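Local coordinates for protein alginate lyase A1-II' (Sphingomonas sp. A1, PDB 2CWS) that probably depolymerises alginate as a polysaccharide lyase of family 7, this chain being its catalytic lyase domain with the concanavalin-like fold, at residues L34-S38 with Q39-T43. Residues are numbered along the deposited sequence; the frame is centred on the assembly and turned at random. Where two conformers were deposited one is given.
Sequences LGYTS and QYFYT
Ser38 and Phe41 close a type I beta turn as an antiparallel hydrogen-bonded pair: Ser38 N bonds to Phe41 O (2.9 Å) and Phe41 N to Ser38 O (3.2 Å). The Ser38 hydroxyl works inside the turn: with OG between its own N and carbonyl carbon (chi1 69°), it accepts the N-H of Tyr40, at 3.0 Å from OG to N, and donates to Tyr36 OH at 2.8 Å. One small side chain thus ties the turn backbone to the phenol hydroxyl of Tyr36. Phe41 CD2 lies at the edge of the Tyr36 ring, near its plane, 3.7 Å from CD1, and the two side chains cross at a slant; Tyr36 O lies in plane at the edge of the Phe41 ring. Beyond the turn, Thr37 OG1 sits 3.4 Å from Tyr42 CB and shares a water with Thr43 N, bridging the two arms where they diverge. Tyr42 turns the CD2 edge of its ring to Ser38 O. The turn leads from the loop after helix 29-33 into strand 41-43, an outermost strand of the seven-stranded sheet, paired with strand 49-54; inward, Phe41 meets Phe51 edge-to-face, and both Tyr36 and Phe41 touch Leu17 of strand 15-18, in the other sheet.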
# COMPACT_ATOMS: atom_id res chain seq x y z
N LEU A 34 -7.79 -12.97 14.63
CA LEU A 34 -7.63 -14.16 15.44
C LEU A 34 -6.15 -14.53 15.60
O LEU A 34 -5.86 -15.57 16.20
CB LEU A 34 -8.40 -15.35 14.79
CG LEU A 34 -9.91 -15.23 15.04
CD1 LEU A 34 -10.69 -16.04 14.01
CD2 LEU A 34 -10.26 -15.71 16.44
N GLY A 35 -5.23 -13.74 15.08
CA GLY A 35 -3.84 -13.88 15.38
C GLY A 35 -3.00 -14.58 14.32
O GLY A 35 -1.95 -15.11 14.69
N TYR A 36 -3.42 -14.56 13.07
CA TYR A 36 -2.58 -15.09 12.02
C TYR A 36 -1.16 -14.50 12.13
O TYR A 36 -0.98 -13.28 12.26
CB TYR A 36 -3.22 -14.70 10.64
CG TYR A 36 -2.25 -15.06 9.54
CD1 TYR A 36 -1.40 -14.11 8.97
CD2 TYR A 36 -2.20 -16.37 9.07
CE1 TYR A 36 -0.52 -14.40 8.00
CE2 TYR A 36 -1.26 -16.70 8.06
CZ TYR A 36 -0.44 -15.71 7.55
OH TYR A 36 0.47 -16.00 6.56
N THR A 37 -0.19 -15.38 11.95
CA THR A 37 1.22 -14.98 11.85
C THR A 37 1.94 -16.05 11.07
O THR A 37 1.56 -17.21 11.08
CB THR A 37 1.81 -14.78 13.26
OG1 THR A 37 3.15 -14.31 13.19
CG2 THR A 37 1.82 -16.12 14.00
N SER A 38 2.99 -15.64 10.34
CA SER A 38 3.78 -16.56 9.54
C SER A 38 5.12 -15.90 9.22
O SER A 38 5.41 -14.78 9.67
CB SER A 38 3.07 -16.86 8.23
OG SER A 38 3.08 -15.70 7.40
N GLN A 39 5.90 -16.58 8.38
CA GLN A 39 7.18 -16.00 7.94
C GLN A 39 6.97 -14.71 7.16
O GLN A 39 7.90 -13.93 7.04
CB GLN A 39 7.99 -17.01 7.08
CG GLN A 39 7.30 -17.32 5.76
CD GLN A 39 7.98 -18.45 5.02
OE1 GLN A 39 9.20 -18.48 4.93
NE2 GLN A 39 7.21 -19.38 4.43
N TYR A 40 5.77 -14.51 6.61
CA TYR A 40 5.50 -13.35 5.78
C TYR A 40 4.95 -12.13 6.55
O TYR A 40 4.88 -11.05 6.01
CB TYR A 40 4.46 -13.70 4.73
CG TYR A 40 4.88 -14.90 3.89
CD1 TYR A 40 5.99 -14.89 3.09
CD2 TYR A 40 4.05 -16.07 3.90
CE1 TYR A 40 6.37 -16.00 2.31
CE2 TYR A 40 4.42 -17.15 3.12
CZ TYR A 40 5.56 -17.10 2.33
OH TYR A 40 5.88 -18.21 1.56
N PHE A 41 4.50 -12.38 7.77
CA PHE A 41 3.68 -11.40 8.47
C PHE A 41 3.72 -11.72 9.97
O PHE A 41 3.16 -12.77 10.36
CB PHE A 41 2.27 -11.49 7.93
CG PHE A 41 1.28 -10.54 8.57
CD1 PHE A 41 1.20 -9.22 8.12
CD2 PHE A 41 0.42 -10.97 9.59
CE1 PHE A 41 0.27 -8.35 8.66
CE2 PHE A 41 -0.53 -10.09 10.12
CZ PHE A 41 -0.62 -8.78 9.65
N TYR A 42 4.35 -10.86 10.75
CA TYR A 42 4.54 -11.23 12.15
C TYR A 42 4.81 -9.96 12.96
O TYR A 42 5.10 -8.92 12.42
CB TYR A 42 5.71 -12.21 12.30
CG TYR A 42 7.05 -11.71 11.79
CD1 TYR A 42 7.91 -11.04 12.62
CD2 TYR A 42 7.44 -11.96 10.49
CE1 TYR A 42 9.14 -10.56 12.19
CE2 TYR A 42 8.70 -11.53 10.03
CZ TYR A 42 9.54 -10.82 10.88
OH TYR A 42 10.79 -10.43 10.50
N THR A 43 4.73 -10.13 14.29
CA THR A 43 5.09 -9.03 15.19
C THR A 43 6.55 -9.21 15.57
O THR A 43 6.93 -10.27 16.08
CB THR A 43 4.21 -9.08 16.44
OG1 THR A 43 2.86 -8.84 16.04
CG2 THR A 43 4.70 -8.05 17.46
O HOH W 1 3.75 -12.60 15.28